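Local coordinates for 457aa long hypothetical protein (PDB 2CSU), which is of unknown function but combines a Rossmann-type CoA-binding domain with a flavodoxin-like domain and a ligase-CoA domain, at residues Ile65-Val71 with Val89-Ile95; Val72-Val77 with Ile94-Phe99; Glu330-Leu335 with Arg358-Leu362; Ala351-Tyr357 with His389-Arg395. All coordinates share one frame; numbering follows the deposited sequence.

Interaction 1 (Ile65-Val71 with Val89-Ile95)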
# COMPACT_ATOMS: atom_id res chain seq x y z
N ILE A 65 -15.33 -6.95 39.72
CA ILE A 65 -14.36 -6.78 38.65
C ILE A 65 -13.98 -8.15 38.05
O ILE A 65 -13.62 -9.08 38.75
CB ILE A 65 -13.11 -6.12 39.25
CG1 ILE A 65 -13.47 -4.77 39.88
CG2 ILE A 65 -12.06 -5.87 38.15
CD1 ILE A 65 -14.01 -3.76 38.87
N ASP A 66 -14.13 -8.25 36.71
CA ASP A 66 -13.71 -9.49 36.06
C ASP A 66 -12.52 -9.27 35.12
O ASP A 66 -11.97 -10.20 34.55
CB ASP A 66 -14.90 -10.11 35.31
CG ASP A 66 -15.46 -9.14 34.28
OD1 ASP A 66 -15.30 -7.93 34.47
OD2 ASP A 66 -16.10 -9.59 33.33
N LEU A 67 -12.14 -7.99 34.95
CA LEU A 67 -10.96 -7.69 34.14
C LEU A 67 -10.18 -6.51 34.72
O LEU A 67 -10.74 -5.48 35.06
CB LEU A 67 -11.41 -7.35 32.72
CG LEU A 67 -10.27 -6.82 31.86
CD1 LEU A 67 -9.18 -7.87 31.64
CD2 LEU A 67 -10.73 -6.39 30.47
N ALA A 68 -8.86 -6.68 34.77
CA ALA A 68 -7.99 -5.62 35.26
C ALA A 68 -6.82 -5.45 34.32
O ALA A 68 -6.31 -6.41 33.76
CB ALA A 68 -7.49 -5.95 36.66
N ILE A 69 -6.40 -4.20 34.15
CA ILE A 69 -5.26 -3.89 33.32
C ILE A 69 -4.19 -3.38 34.26
O ILE A 69 -4.39 -2.38 34.96
CB ILE A 69 -5.56 -2.79 32.29
CG1 ILE A 69 -6.90 -3.05 31.58
CG2 ILE A 69 -4.39 -2.69 31.32
CD1 ILE A 69 -7.06 -4.44 31.00
N ILE A 70 -3.05 -4.07 34.30
CA ILE A 70 -1.98 -3.64 35.17
C ILE A 70 -0.98 -2.85 34.35
O ILE A 70 -0.30 -3.38 33.47
CB ILE A 70 -1.33 -4.84 35.86
CG1 ILE A 70 -2.40 -5.54 36.73
CG2 ILE A 70 -0.15 -4.38 36.70
CD1 ILE A 70 -1.89 -6.71 37.59
N VAL A 71 -0.91 -1.55 34.65
CA VAL A 71 -0.02 -0.64 33.96
C VAL A 71 0.74 0.22 34.95
O VAL A 71 0.87 1.43 34.81
CB VAL A 71 -0.86 0.22 33.01
CG1 VAL A 71 -1.78 1.14 33.81
CG2 VAL A 71 0.06 1.06 32.13
N VAL A 89 -10.75 -11.19 40.41
CA VAL A 89 -10.63 -10.85 39.00
C VAL A 89 -10.39 -12.10 38.15
O VAL A 89 -9.64 -13.00 38.50
CB VAL A 89 -9.47 -9.87 38.84
CG1 VAL A 89 -9.19 -9.64 37.36
CG2 VAL A 89 -9.82 -8.55 39.50
N LYS A 90 -11.09 -12.15 37.00
CA LYS A 90 -10.98 -13.33 36.15
C LYS A 90 -9.76 -13.26 35.23
O LYS A 90 -8.97 -14.19 35.12
CB LYS A 90 -12.27 -13.47 35.33
CG LYS A 90 -13.43 -13.99 36.18
CD LYS A 90 -14.78 -13.85 35.47
CE LYS A 90 -15.96 -14.33 36.33
NZ LYS A 90 -16.75 -13.18 36.77
N GLY A 91 -9.64 -12.12 34.53
CA GLY A 91 -8.53 -11.97 33.58
C GLY A 91 -7.71 -10.71 33.85
O GLY A 91 -8.21 -9.69 34.30
N VAL A 92 -6.39 -10.82 33.58
CA VAL A 92 -5.52 -9.67 33.78
C VAL A 92 -4.62 -9.42 32.56
O VAL A 92 -3.97 -10.32 32.03
CB VAL A 92 -4.65 -9.94 35.01
CG1 VAL A 92 -3.70 -8.76 35.24
CG2 VAL A 92 -5.53 -10.11 36.24
N VAL A 93 -4.60 -8.17 32.12
CA VAL A 93 -3.73 -7.77 31.04
C VAL A 93 -2.63 -6.97 31.73
O VAL A 93 -2.90 -5.94 32.38
CB VAL A 93 -4.41 -6.83 30.03
CG1 VAL A 93 -3.34 -6.31 29.06
CG2 VAL A 93 -5.53 -7.56 29.27
N ILE A 94 -1.40 -7.45 31.61
CA ILE A 94 -0.24 -6.79 32.20
C ILE A 94 0.50 -6.07 31.09
O ILE A 94 1.18 -6.70 30.27
CB ILE A 94 0.73 -7.81 32.88
CG1 ILE A 94 0.02 -8.54 34.02
CG2 ILE A 94 1.98 -7.09 33.42
CD1 ILE A 94 0.85 -9.61 34.68
N ILE A 95 0.36 -4.76 31.06
CA ILE A 95 1.00 -3.94 30.04
C ILE A 95 2.48 -3.78 30.37
O ILE A 95 3.33 -3.81 29.49
CB ILE A 95 0.34 -2.55 29.96
CG1 ILE A 95 -1.04 -2.66 29.33
CG2 ILE A 95 1.23 -1.59 29.18
CD1 ILE A 95 -1.02 -3.18 27.90
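A68 and V92 lie side by side in the neighbouring parallel strands 67-70 and 91-94. With helix 74-87 between them in the chain, the two strands form a beta-alpha-beta unit of the Rossmann-type CoA-binding domain. Strand 67-70 is the middle strand of its five-stranded parallel sheet.

Backbone bonds hold the pair. A68 and I70 use both their N and their O across the contact. V93 N donates to A68 O at 3.0 Å, and I70 N to V93 O at 2.7 Å. I95 N closes the row on I70 O. At the start, D66 O takes G91 N at 3.0 Å and, weakly, K90 N.

Apolar side chains pack on both faces. On the face of A68 and I70, which helix 74-87 covers, I70 CD1 meets V92 CG1 at 3.6 Å. I70 CG1 lies beside the backbone N (chi1 -62°) and the chain is extended beyond it (chi2 -175°), which stands CD1 out from the sheet. On the face of I69 and V93, I69 CD1 lies 3.7 Å from V93 CB, and V27 of helix 23-31 packs on I69.

Polar groups gather at the N-terminal end of the pair. The D66 carboxylate binds the backbone N of K9 and G10. K90 meets D66 through carbon, with CD 3.7 Å from D66 CB. G91 has no side chain, and L67 CD1 rests 3.4 Å from G91 O.

Interaction 2 (Val72-Val77 with Ile94-Phe99)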
# COMPACT_ATOMS: atom_id res chain seq x y z
N VAL A 72 1.19 -0.45 36.02
CA VAL A 72 2.07 0.21 36.98
C VAL A 72 3.52 -0.24 36.78
O VAL A 72 3.82 -1.15 36.03
CB VAL A 72 1.58 -0.15 38.38
CG1 VAL A 72 0.20 0.44 38.62
CG2 VAL A 72 1.52 -1.66 38.53
N PRO A 73 4.43 0.49 37.45
CA PRO A 73 5.85 0.13 37.44
C PRO A 73 6.10 -1.31 37.90
O PRO A 73 5.37 -1.90 38.68
CB PRO A 73 6.57 1.13 38.35
CG PRO A 73 5.68 2.36 38.46
CD PRO A 73 4.24 1.72 38.19
N LYS A 74 7.18 -1.89 37.33
CA LYS A 74 7.48 -3.31 37.52
C LYS A 74 7.38 -3.76 38.99
O LYS A 74 6.77 -4.77 39.31
CB LYS A 74 8.89 -3.56 36.98
CG LYS A 74 9.28 -5.04 36.99
CD LYS A 74 10.45 -5.31 37.94
CE LYS A 74 11.49 -6.27 37.33
NZ LYS A 74 12.28 -6.89 38.39
N ARG A 75 8.02 -2.99 39.89
CA ARG A 75 8.13 -3.51 41.25
C ARG A 75 6.77 -3.66 41.95
O ARG A 75 6.63 -4.32 42.97
CB ARG A 75 9.02 -2.56 42.06
CG ARG A 75 8.38 -1.19 42.25
CD ARG A 75 9.31 -0.22 42.99
NE ARG A 75 8.65 1.08 43.20
CZ ARG A 75 8.72 1.97 42.20
NH1 ARG A 75 9.37 1.68 41.08
NH2 ARG A 75 8.15 3.17 42.34
N PHE A 76 5.70 -3.12 41.38
CA PHE A 76 4.38 -3.27 41.99
C PHE A 76 3.49 -4.34 41.35
O PHE A 76 2.45 -4.69 41.92
CB PHE A 76 3.61 -1.94 41.96
CG PHE A 76 4.30 -0.82 42.68
CD1 PHE A 76 4.66 -0.94 44.02
CD2 PHE A 76 4.60 0.36 42.02
CE1 PHE A 76 5.31 0.10 44.69
CE2 PHE A 76 5.25 1.40 42.68
CZ PHE A 76 5.61 1.26 44.02
N VAL A 77 3.87 -4.84 40.19
CA VAL A 77 3.04 -5.82 39.49
C VAL A 77 2.65 -7.08 40.27
O VAL A 77 1.52 -7.55 40.18
CB VAL A 77 3.70 -6.22 38.15
CG1 VAL A 77 2.86 -7.30 37.44
CG2 VAL A 77 3.83 -5.00 37.27
N ILE A 94 -1.40 -7.45 31.61
CA ILE A 94 -0.24 -6.79 32.20
C ILE A 94 0.50 -6.07 31.09
O ILE A 94 1.18 -6.70 30.27
CB ILE A 94 0.73 -7.81 32.88
CG1 ILE A 94 0.02 -8.54 34.02
CG2 ILE A 94 1.98 -7.09 33.42
CD1 ILE A 94 0.85 -9.61 34.68
N ILE A 95 0.36 -4.76 31.06
CA ILE A 95 1.00 -3.94 30.04
C ILE A 95 2.48 -3.78 30.37
O ILE A 95 3.33 -3.81 29.49
CB ILE A 95 0.34 -2.55 29.96
CG1 ILE A 95 -1.04 -2.66 29.33
CG2 ILE A 95 1.23 -1.59 29.18
CD1 ILE A 95 -1.02 -3.18 27.90
N THR A 96 2.76 -3.63 31.65
CA THR A 96 4.13 -3.44 32.12
C THR A 96 5.18 -4.43 31.63
O THR A 96 4.95 -5.65 31.57
CB THR A 96 4.14 -3.43 33.64
OG1 THR A 96 3.13 -2.52 34.09
CG2 THR A 96 5.51 -2.99 34.18
N ALA A 97 6.34 -3.89 31.29
CA ALA A 97 7.50 -4.64 30.85
C ALA A 97 8.52 -4.81 31.98
O ALA A 97 8.32 -4.38 33.11
CB ALA A 97 8.14 -3.90 29.68
N GLY A 98 9.63 -5.50 31.65
CA GLY A 98 10.68 -5.70 32.64
C GLY A 98 10.71 -7.14 33.14
O GLY A 98 11.25 -7.46 34.19
N PHE A 99 10.05 -8.03 32.37
CA PHE A 99 9.99 -9.43 32.77
C PHE A 99 10.83 -10.35 31.87
O PHE A 99 12.02 -10.17 31.68
CB PHE A 99 8.51 -9.85 32.81
CG PHE A 99 7.80 -9.10 33.90
CD1 PHE A 99 7.91 -9.53 35.22
CD2 PHE A 99 7.05 -7.98 33.60
CE1 PHE A 99 7.27 -8.83 36.23
CE2 PHE A 99 6.41 -7.28 34.62
CZ PHE A 99 6.52 -7.70 35.94
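K74, V77 and T96 bury the most surface here. T96 is the polar point of the contact. Its OG1 donates to V72 O, the one hydrogen bond between the segments. The modelled 2.5 Å from T96 OG1 to V72 O is very short, so the exact length is doubtful. With chi1 at -50°, OG1 stands beside the backbone N of T96. This turns CG2 toward the first turn of the helix, 3.7 Å from K74 N.

V77 is the apolar point and uses both methyls. CG1 meets I94 CG2 at 4.1 Å. CG2 slides past T96, 4.0 Å from its CB. Between these, V77 CB sits at the edge of the F99 ring, near the ring plane and 3.9 Å from CZ. T96 O also lies in that plane at the ring edge.

The contact belongs to the Rossmann-type CoA-binding domain. The start of helix 74-87, just past strand 67-70, meets the loop that leaves strand 91-94. Both pieces sit at the C-terminal end of the parallel strands.

K74 runs along the loop. Its CG lies 4.0 Å from F99 CZ, approaching the ring obliquely. The chain then bends at chi2 and chi3, bringing CE to 3.4 Å from G98 O. G98 has a positive phi of 107°, which suits glycine. Having no side chain, it lets the lysine carbons pass close to the loop backbone. Beyond the loop, K74 NZ forms a salt bridge with E109 of helix 104-120. That helix also packs on F99 through L113.

Interaction 3 (Glu330-Leu335 with Arg358-Leu362)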
# COMPACT_ATOMS: atom_id res chain seq x y z
N GLU A 330 -24.46 -12.07 -25.07
CA GLU A 330 -25.15 -10.92 -24.50
C GLU A 330 -24.15 -9.81 -24.17
O GLU A 330 -24.47 -8.63 -24.31
CB GLU A 330 -25.89 -11.39 -23.24
CG GLU A 330 -27.03 -10.66 -22.52
CD GLU A 330 -27.96 -11.29 -21.51
OE1 GLU A 330 -28.44 -12.42 -21.47
OE2 GLU A 330 -28.21 -10.43 -20.67
N LEU A 331 -22.96 -10.19 -23.73
CA LEU A 331 -21.93 -9.20 -23.40
C LEU A 331 -21.62 -8.39 -24.66
O LEU A 331 -21.55 -7.15 -24.64
CB LEU A 331 -20.65 -9.90 -22.91
CG LEU A 331 -20.67 -10.48 -21.49
CD1 LEU A 331 -19.38 -11.25 -21.23
CD2 LEU A 331 -20.82 -9.35 -20.48
N ARG A 332 -21.46 -9.11 -25.76
CA ARG A 332 -21.17 -8.53 -27.07
C ARG A 332 -22.28 -7.61 -27.58
O ARG A 332 -22.04 -6.76 -28.43
CB ARG A 332 -20.94 -9.68 -28.05
CG ARG A 332 -20.48 -9.31 -29.43
CD ARG A 332 -19.57 -10.43 -29.93
NE ARG A 332 -20.12 -11.74 -29.61
CZ ARG A 332 -19.42 -12.87 -29.57
NH1 ARG A 332 -18.12 -12.86 -29.81
NH2 ARG A 332 -20.03 -14.01 -29.28
N SER A 333 -23.49 -7.76 -27.06
CA SER A 333 -24.60 -6.94 -27.51
C SER A 333 -24.63 -5.52 -26.95
O SER A 333 -24.95 -4.58 -27.67
CB SER A 333 -25.92 -7.63 -27.22
OG SER A 333 -26.26 -7.50 -25.85
N PHE A 334 -24.27 -5.35 -25.68
CA PHE A 334 -24.32 -4.02 -25.09
C PHE A 334 -22.97 -3.36 -24.84
O PHE A 334 -22.92 -2.17 -24.51
CB PHE A 334 -25.13 -4.06 -23.80
CG PHE A 334 -24.44 -4.76 -22.66
CD1 PHE A 334 -23.59 -4.06 -21.81
CD2 PHE A 334 -24.65 -6.12 -22.45
CE1 PHE A 334 -22.95 -4.71 -20.75
CE2 PHE A 334 -24.01 -6.78 -21.39
CZ PHE A 334 -23.16 -6.07 -20.53
N LEU A 335 -21.89 -4.11 -24.98
CA LEU A 335 -20.55 -3.55 -24.76
C LEU A 335 -19.97 -3.01 -26.05
O LEU A 335 -20.39 -3.40 -27.13
CB LEU A 335 -19.61 -4.60 -24.19
CG LEU A 335 -19.91 -5.07 -22.77
CD1 LEU A 335 -18.91 -6.16 -22.35
CD2 LEU A 335 -19.86 -3.88 -21.84
N ARG A 358 -24.81 -5.04 -15.39
CA ARG A 358 -25.14 -6.11 -16.32
C ARG A 358 -24.06 -7.18 -16.43
O ARG A 358 -24.35 -8.37 -16.35
CB ARG A 358 -25.42 -5.53 -17.72
CG ARG A 358 -26.76 -4.81 -17.82
CD ARG A 358 -26.97 -4.26 -19.22
NE ARG A 358 -27.61 -5.23 -20.12
CZ ARG A 358 -27.98 -4.94 -21.37
NH1 ARG A 358 -27.76 -3.72 -21.85
NH2 ARG A 358 -28.58 -5.85 -22.13
N THR A 359 -22.81 -6.76 -16.63
CA THR A 359 -21.71 -7.71 -16.76
C THR A 359 -21.52 -8.59 -15.51
O THR A 359 -21.30 -9.79 -15.62
CB THR A 359 -20.39 -6.98 -17.06
OG1 THR A 359 -20.52 -6.24 -18.29
CG2 THR A 359 -19.26 -7.98 -17.21
N ALA A 360 -21.62 -7.98 -14.33
CA ALA A 360 -21.45 -8.72 -13.08
C ALA A 360 -22.55 -9.77 -12.93
O ALA A 360 -22.28 -10.92 -12.55
CB ALA A 360 -21.47 -7.75 -11.89
N LYS A 361 -23.78 -9.37 -13.24
CA LYS A 361 -24.94 -10.25 -13.17
C LYS A 361 -24.71 -11.44 -14.11
O LYS A 361 -24.82 -12.60 -13.71
CB LYS A 361 -26.20 -9.47 -13.60
CG LYS A 361 -27.50 -10.27 -13.59
CD LYS A 361 -28.72 -9.34 -13.68
CE LYS A 361 -29.90 -10.01 -14.41
NZ LYS A 361 -31.09 -9.12 -14.53
N LEU A 362 -24.36 -11.12 -15.35
CA LEU A 362 -24.10 -12.13 -16.36
C LEU A 362 -22.97 -13.08 -15.95
O LEU A 362 -23.08 -14.29 -16.14
CB LEU A 362 -23.74 -11.47 -17.69
CG LEU A 362 -24.90 -10.98 -18.56
CD1 LEU A 362 -24.40 -10.01 -19.62
CD2 LEU A 362 -25.57 -12.18 -19.19
O HOH W 1 -28.66 -5.60 -24.77
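R358 reaches from helix 353-365 across the ring of F334, at the end of helix 325-334. The helical segments run nearly antiparallel. The arginine starts with CB, 3.6 Å from F334 CZ. CD then stands almost exactly over the ring centre, at 4.1 Å from the centroid and 4° off the normal, a CH-pi contact. The chain bends at chi3 (88°), so NE continues over the same face, toward the rim. CZ follows off-centre, at cation-pi distance. The guanidinium lies flat on the ring, with the planes 17° apart. NH1 overshoots the ring and comes 3.3 Å from F334 CB. NH2 gives a 2.7 Å bond to a water, which donates in turn to S333 OG at 3.2 Å.

The ring is held from other sides too. L331 O lies over its opposite face. T359 OG1 and L362 CD1 sit at its edge, near its plane. T359 OG1 is hydrogen-bonded to D355 O. L362 CD1 is also 3.7 Å from L331 CD2, while L362 CD2 is 3.4 Å from E330 CD. On the sheet side, V345 of strand 344-346 touches L331 and T359. The contact joins two antiparallel helices of the ligase-CoA domain, which pack on its sheet.

No direct hydrogen bond joins the segments. Stacking and apolar contact do the work, with one water as the polar link. The E330 carboxylate is close to the guanidinium but does not touch it, with OE2 4.8 Å from R358 NH2. It probably adds a weak electrostatic pull.

Interaction 4 (Ala351-Tyr357 with His389-Arg395)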
# COMPACT_ATOMS: atom_id res chain seq x y z
N ALA A 351 -17.11 2.25 -19.70
CA ALA A 351 -18.04 1.49 -18.88
C ALA A 351 -18.73 2.31 -17.79
O ALA A 351 -18.08 2.92 -16.93
CB ALA A 351 -17.33 0.31 -18.25
N ARG A 352 -20.06 2.31 -17.84
CA ARG A 352 -20.87 3.02 -16.86
C ARG A 352 -21.44 2.06 -15.83
O ARG A 352 -21.34 0.84 -15.94
CB ARG A 352 -22.00 3.72 -17.61
CG ARG A 352 -21.52 4.93 -18.42
CD ARG A 352 -22.69 5.78 -18.93
NE ARG A 352 -22.20 6.96 -19.64
CZ ARG A 352 -21.90 8.03 -18.89
NH1 ARG A 352 -22.07 7.98 -17.58
NH2 ARG A 352 -21.38 9.12 -19.46
N GLY A 353 -22.02 2.64 -14.76
CA GLY A 353 -22.62 1.80 -13.74
C GLY A 353 -23.47 0.68 -14.35
O GLY A 353 -23.39 -0.48 -13.97
N GLU A 354 -24.33 1.08 -15.31
CA GLU A 354 -25.21 0.09 -15.94
C GLU A 354 -24.41 -1.07 -16.54
O GLU A 354 -24.82 -2.23 -16.51
CB GLU A 354 -26.02 0.78 -17.03
CG GLU A 354 -27.01 1.81 -16.48
CD GLU A 354 -27.79 1.22 -15.32
OE1 GLU A 354 -28.28 0.11 -15.44
OE2 GLU A 354 -27.93 1.91 -14.31
N ASP A 355 -23.25 -0.72 -17.13
CA ASP A 355 -22.41 -1.75 -17.74
C ASP A 355 -21.86 -2.71 -16.68
O ASP A 355 -21.78 -3.92 -16.88
CB ASP A 355 -21.26 -1.07 -18.47
CG ASP A 355 -21.79 -0.31 -19.68
OD1 ASP A 355 -21.35 0.82 -19.89
OD2 ASP A 355 -22.61 -0.87 -20.41
N TYR A 356 -21.42 -2.13 -15.55
CA TYR A 356 -20.90 -2.96 -14.47
C TYR A 356 -21.99 -3.88 -13.91
O TYR A 356 -21.78 -5.05 -13.63
CB TYR A 356 -20.37 -2.05 -13.37
CG TYR A 356 -18.90 -1.83 -13.54
CD1 TYR A 356 -18.45 -0.88 -14.46
CD2 TYR A 356 -17.98 -2.55 -12.78
CE1 TYR A 356 -17.09 -0.64 -14.59
CE2 TYR A 356 -16.62 -2.31 -12.92
CZ TYR A 356 -16.18 -1.37 -13.83
OH TYR A 356 -14.82 -1.12 -13.97
N TYR A 357 -23.19 -3.30 -13.70
CA TYR A 357 -24.31 -4.10 -13.21
C TYR A 357 -24.58 -5.30 -14.11
O TYR A 357 -24.60 -6.45 -13.68
CB TYR A 357 -25.55 -3.20 -13.15
CG TYR A 357 -26.80 -4.02 -13.21
CD1 TYR A 357 -27.15 -4.83 -12.14
CD2 TYR A 357 -27.65 -3.93 -14.31
CE1 TYR A 357 -28.34 -5.55 -12.16
CE2 TYR A 357 -28.83 -4.66 -14.35
CZ TYR A 357 -29.17 -5.47 -13.28
OH TYR A 357 -30.32 -6.23 -13.33
N HIS A 389 -20.07 2.70 -10.72
CA HIS A 389 -19.57 1.37 -11.06
C HIS A 389 -19.70 0.46 -9.85
O HIS A 389 -20.16 -0.67 -9.97
CB HIS A 389 -18.14 1.51 -11.56
CG HIS A 389 -17.95 2.68 -12.46
ND1 HIS A 389 -17.75 3.96 -11.99
CD2 HIS A 389 -18.04 2.80 -13.81
CE1 HIS A 389 -17.72 4.81 -13.00
NE2 HIS A 389 -17.90 4.13 -14.12
N ALA A 390 -19.32 0.94 -8.68
CA ALA A 390 -19.46 0.15 -7.47
C ALA A 390 -20.95 -0.16 -7.27
O ALA A 390 -21.33 -1.31 -7.07
CB ALA A 390 -18.92 0.90 -6.29
N GLU A 391 -21.79 0.87 -7.32
CA GLU A 391 -23.23 0.66 -7.15
C GLU A 391 -23.65 -0.45 -8.09
O GLU A 391 -24.36 -1.37 -7.69
CB GLU A 391 -23.99 1.95 -7.47
CG GLU A 391 -23.76 3.05 -6.45
CD GLU A 391 -24.12 4.42 -6.98
OE1 GLU A 391 -23.75 5.42 -6.33
OE2 GLU A 391 -24.78 4.50 -8.04
N GLY A 392 -23.21 -0.36 -9.34
CA GLY A 392 -23.54 -1.39 -10.30
C GLY A 392 -23.11 -2.78 -9.86
O GLY A 392 -23.79 -3.76 -10.16
N ILE A 393 -21.98 -2.88 -9.17
CA ILE A 393 -21.49 -4.18 -8.69
C ILE A 393 -22.44 -4.69 -7.60
O ILE A 393 -22.91 -5.83 -7.62
CB ILE A 393 -20.09 -4.08 -8.02
CG1 ILE A 393 -19.04 -3.62 -9.03
CG2 ILE A 393 -19.72 -5.42 -7.38
CD1 ILE A 393 -18.84 -4.55 -10.15
N ILE A 394 -22.65 -3.81 -6.64
CA ILE A 394 -23.50 -4.06 -5.49
C ILE A 394 -24.90 -4.48 -5.91
O ILE A 394 -25.42 -5.50 -5.45
CB ILE A 394 -23.54 -2.79 -4.61
CG1 ILE A 394 -22.15 -2.55 -4.01
CG2 ILE A 394 -24.64 -2.91 -3.56
CD1 ILE A 394 -22.05 -1.34 -3.12
N ARG A 395 -25.50 -3.69 -6.78
CA ARG A 395 -26.85 -3.98 -7.25
C ARG A 395 -26.94 -5.39 -7.87
O ARG A 395 -27.91 -6.11 -7.66
CB ARG A 395 -27.26 -2.91 -8.27
CG ARG A 395 -28.69 -3.01 -8.76
CD ARG A 395 -28.89 -2.07 -9.92
NE ARG A 395 -30.05 -2.44 -10.72
CZ ARG A 395 -30.25 -2.03 -11.96
NH1 ARG A 395 -29.36 -1.22 -12.54
NH2 ARG A 395 -31.32 -2.43 -12.63
O HOH W 2 -26.80 0.26 -11.74
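G392 CA packs on G353 O, and with no side chain between them helices 353-365 and 388-400 come close. Their short segments run roughly parallel, 29° apart, with axes 7.1 Å apart. This part is tight. Y357 CA makes a CA-H...O contact with G392 O at 3.1 Å. At the start of the helix, G353 and H389 also come together, with CA atoms 4.1 Å apart. Y356 fills the inner side. H389 CB stands over the face of its ring, 3.8 Å from the centroid, and I393 CD1 touches the ring edge at CD2, 3.4 Å away. The H389 ring turns an edge toward the face of Y356, offset, with the planes at 79°.

Toward solvent the contact turns polar. R395 still lays its guanidinium flat on Y357, planes 5° and centres 3.8 Å apart, but its link to E354 is loose. E354 OE1 to R395 NH1 is a weak 3.4 Å salt bridge, and a water links E354 OE2 to R395 NH1.

Inward, toward the sheet of the ligase-CoA domain, Y356 and I393 rest on M299 of strand 295-300, and Y356 OH binds I375 O of strand 371-377. On the far flank, helix 417-424 packs on A390.

How the interactions relate
From the N terminus, interaction 1 comes first. It closes the crossover through helix 74-87 by pairing strands 67-70 and 91-94. Interaction 2 crosses it along the chain and shares I94 and I95. It ties the start of the same helix to the loop after the second strand. The two touch where I70 meets V77 and T96. Far along the chain, interactions 3 and 4 open in the ligase-CoA domain, and they also cross. Both use helix 353-365: interaction 3 joins it to helix 325-334, and interaction 4 to helix 388-400. F334 touches D355 between them. The two pairs lie on opposite sides of the chain's centre, with interactions 1 and 3 centred about 58 Å apart.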